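PDB 3ZMR: xyloglucan-specific endo-beta-1,4-glucanase BoGH5A from Bacteroides ovatus, which cleaves the beta-1,4-glucan backbone of xyloglucans internally, with retention of anomeric configuration, releasing xyloglucan oligosaccharides for use by a gut bacterium. Local coordinates for residues E161-A166 against K444-T449. Residues are numbered along the deposited sequence; the frame is centred on the assembly and turned at random.
Sequences EGIKAA and KLFDRT
Phe446 meets three residues of 161-166, Gly162, Ile163 and Ala166, each at a different part of its ring. Ile163 takes one face: its CG1 is 3.7 Å from Phe446 CE2 and 4.1 Å from the ring centroid, 25° off the normal, a CH-pi contact displaced toward the rim, with the two side chains crossing at about a right angle. At the edge, near the ring plane, Ala166 CB comes within 3.7 Å of Phe446 CZ. On the other side of CZ, Gly162 O approaches Phe446 CE1 obliquely at 3.5 Å, yet this oxygen already accepts the helical bond from Ala166 N (3.0 Å). With CG anti to its own carbonyl carbon (chi1 -60°), Phe446 extends from the loop toward the helix, where Leu159 and, from helix 456-471, Ile459 also touch it. Replacing Phe446 by alanine is likely to open a gap between loop and helix and deprive Ile163 CG1 and Ala166 CB of the ring they pack on. The packing thins away from the ring: Glu161 and Lys164 instead make salt bridges with Lys157 and Asp169, Ala165 is exposed, and Asp447 OD1 closes an Asx turn with Thr449 N (2.9 Å). No hydrogen bond joins the segments; the arrangement is apolar packing on the outer helical layer of a (beta/alpha)8 barrel, between its first helix and the loop preceding its last.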
ATOM      1  N   GLU A 161     -23.509   4.822  -9.764  1.00 11.20           N
ATOM      2  CA  GLU A 161     -24.662   3.935  -9.841  1.00 10.64           C
ATOM      3  C   GLU A 161     -24.497   2.848 -10.907  1.00  9.77           C
ATOM      4  O   GLU A 161     -24.865   1.697 -10.700  1.00 13.14           O
ATOM      5  CB  GLU A 161     -25.954   4.725 -10.068  1.00 13.06           C
ATOM      6  CG  GLU A 161     -26.347   5.535  -8.849  1.00 14.14           C
ATOM      7  CD  GLU A 161     -27.567   6.382  -9.041  1.00 22.59           C
ATOM      8  OE1 GLU A 161     -27.920   6.709 -10.202  1.00 25.56           O
ATOM      9  OE2 GLU A 161     -28.155   6.745  -7.995  1.00 27.57           O
ATOM     10  N   GLY A 162     -23.888   3.215 -12.029  1.00 11.62           N
ATOM     11  CA  GLY A 162     -23.644   2.243 -13.101  1.00 12.25           C
ATOM     12  C   GLY A 162     -22.626   1.199 -12.697  1.00 12.03           C
ATOM     13  O   GLY A 162     -22.752   0.008 -13.004  1.00 12.14           O
ATOM     14  N   ILE A 163     -21.572   1.651 -12.008  1.00 12.11           N
ATOM     15  CA  ILE A 163     -20.546   0.736 -11.473  1.00 10.81           C
ATOM     16  C   ILE A 163     -21.178  -0.298 -10.542  1.00  8.90           C
ATOM     17  O   ILE A 163     -20.945  -1.520 -10.675  1.00 10.32           O
ATOM     18  CB  ILE A 163     -19.395   1.525 -10.808  1.00  9.39           C
ATOM     19  CG1 ILE A 163     -18.566   2.266 -11.873  1.00 10.46           C
ATOM     20  CG2 ILE A 163     -18.504   0.625  -9.936  1.00 10.78           C
ATOM     21  CD1 ILE A 163     -17.661   3.330 -11.263  1.00 11.67           C
ATOM     22  N   LYS A 164     -21.989   0.183  -9.596  1.00  9.56           N
ATOM     23  CA  LYS A 164     -22.677  -0.712  -8.672  1.00 11.34           C
ATOM     24  C   LYS A 164     -23.617  -1.681  -9.384  1.00 12.38           C
ATOM     25  O   LYS A 164     -23.624  -2.876  -9.126  1.00 12.89           O
ATOM     26  CB  LYS A 164     -23.434   0.100  -7.645  1.00 11.61           C
ATOM     27  CG  LYS A 164     -24.181  -0.705  -6.584  1.00 12.25           C
ATOM     28  CD  LYS A 164     -23.268  -1.246  -5.507  1.00 14.14           C
ATOM     29  CE  LYS A 164     -24.041  -2.130  -4.534  1.00 19.98           C
ATOM     30  NZ  LYS A 164     -23.154  -2.607  -3.466  1.00 24.64           N
ATOM     31  N   ALA A 165     -24.381  -1.140 -10.335  1.00 11.74           N
ATOM     32  CA  ALA A 165     -25.358  -1.938 -11.074  1.00 13.08           C
ATOM     33  C   ALA A 165     -24.745  -3.071 -11.895  1.00 13.06           C
ATOM     34  O   ALA A 165     -25.350  -4.134 -12.054  1.00 17.68           O
ATOM     35  CB  ALA A 165     -26.197  -1.026 -11.956  1.00 15.70           C
ATOM     36  N   ALA A 166     -23.520  -2.873 -12.362  1.00 12.60           N
ATOM     37  CA  ALA A 166     -22.807  -3.878 -13.153  1.00 18.37           C
ATOM     38  C   ALA A 166     -22.268  -5.029 -12.293  1.00 13.32           C
ATOM     39  O   ALA A 166     -21.813  -6.045 -12.815  1.00 15.63           O
ATOM     40  CB  ALA A 166     -21.674  -3.201 -13.893  1.00 14.58           C
ATOM     41  N   LYS A 444     -11.761   1.572 -21.055  1.00  9.89           N
ATOM     42  CA  LYS A 444     -12.775   1.882 -20.064  1.00  9.55           C
ATOM     43  C   LYS A 444     -13.937   0.863 -20.069  1.00  9.13           C
ATOM     44  O   LYS A 444     -14.256   0.250 -21.117  1.00  9.96           O
ATOM     45  CB  LYS A 444     -13.289   3.312 -20.250  1.00  9.95           C
ATOM     46  CG  LYS A 444     -14.270   3.473 -21.406  1.00  9.02           C
ATOM     47  CD  LYS A 444     -14.482   4.939 -21.769  1.00 11.53           C
ATOM     48  CE  LYS A 444     -15.553   5.059 -22.846  1.00 12.54           C
ATOM     49  NZ  LYS A 444     -15.727   6.466 -23.294  1.00 14.01           N
ATOM     50  N   LEU A 445     -14.573   0.684 -18.900  1.00  9.62           N
ATOM     51  CA  LEU A 445     -15.720  -0.207 -18.809  1.00 10.18           C
ATOM     52  C   LEU A 445     -17.047   0.511 -18.967  1.00 10.52           C
ATOM     53  O   LEU A 445     -18.042  -0.088 -19.370  1.00  9.97           O
ATOM     54  CB  LEU A 445     -15.703  -0.989 -17.512  1.00  8.79           C
ATOM     55  CG  LEU A 445     -14.479  -1.846 -17.264  1.00 10.28           C
ATOM     56  CD1 LEU A 445     -14.644  -2.510 -15.904  1.00 10.82           C
ATOM     57  CD2 LEU A 445     -14.250  -2.894 -18.369  1.00 18.25           C
ATOM     58  N   PHE A 446     -17.032   1.805 -18.650  1.00  9.33           N
ATOM     59  CA  PHE A 446     -18.253   2.628 -18.606  1.00  9.82           C
ATOM     60  C   PHE A 446     -18.069   3.942 -19.373  1.00 10.30           C
ATOM     61  O   PHE A 446     -16.973   4.461 -19.498  1.00 12.92           O
ATOM     62  CB  PHE A 446     -18.645   2.979 -17.142  1.00 11.47           C
ATOM     63  CG  PHE A 446     -18.907   1.779 -16.309  1.00 12.17           C
ATOM     64  CD1 PHE A 446     -20.159   1.179 -16.301  1.00 12.76           C
ATOM     65  CD2 PHE A 446     -17.889   1.204 -15.571  1.00 13.36           C
ATOM     66  CE1 PHE A 446     -20.375   0.020 -15.577  1.00 14.39           C
ATOM     67  CE2 PHE A 446     -18.116   0.048 -14.845  1.00 14.98           C
ATOM     68  CZ  PHE A 446     -19.345  -0.559 -14.878  1.00 19.44           C
ATOM     69  N   ASP A 447     -19.184   4.471 -19.866  1.00 11.64           N
ATOM     70  CA  ASP A 447     -19.235   5.850 -20.299  1.00 11.93           C
ATOM     71  C   ASP A 447     -19.181   6.742 -19.047  1.00 10.33           C
ATOM     72  O   ASP A 447     -20.044   6.643 -18.172  1.00 13.14           O
ATOM     73  CB  ASP A 447     -20.515   6.145 -21.054  1.00 16.76           C
ATOM     74  CG  ASP A 447     -20.444   7.445 -21.763  1.00 19.30           C
ATOM     75  OD1 ASP A 447     -20.512   8.487 -21.113  1.00 17.88           O
ATOM     76  OD2 ASP A 447     -20.279   7.443 -22.974  1.00 63.87           O
ATOM     77  N   ARG A 448     -18.158   7.587 -18.951  1.00 11.37           N
ATOM     78  CA  ARG A 448     -18.016   8.437 -17.744  1.00 11.09           C
ATOM     79  C   ARG A 448     -19.142   9.447 -17.552  1.00 13.00           C
ATOM     80  O   ARG A 448     -19.481   9.838 -16.434  1.00 14.14           O
ATOM     81  CB  ARG A 448     -16.681   9.160 -17.736  1.00 10.49           C
ATOM     82  CG  ARG A 448     -15.446   8.293 -17.573  1.00 10.78           C
ATOM     83  CD  ARG A 448     -15.471   7.477 -16.279  1.00 11.00           C
ATOM     84  NE  ARG A 448     -14.202   6.823 -16.038  1.00 10.75           N
ATOM     85  CZ  ARG A 448     -13.124   7.423 -15.557  1.00  9.26           C
ATOM     86  NH1 ARG A 448     -13.157   8.689 -15.146  1.00 10.66           N
ATOM     87  NH2 ARG A 448     -12.011   6.722 -15.433  1.00  9.56           N
ATOM     88  N   THR A 449     -19.737   9.892 -18.645  1.00 13.20           N
ATOM     89  CA  THR A 449     -20.803  10.886 -18.553  1.00 14.29           C
ATOM     90  C   THR A 449     -22.115  10.298 -18.085  1.00 14.35           C
ATOM     91  O   THR A 449     -22.791  10.879 -17.202  1.00 17.63           O
ATOM     92  CB  THR A 449     -20.953  11.621 -19.886  1.00 17.74           C
ATOM     93  OG1 THR A 449     -19.719  12.285 -20.172  1.00 25.33           O
ATOM     94  CG2 THR A 449     -22.068  12.657 -19.799  1.00 19.83           C
TER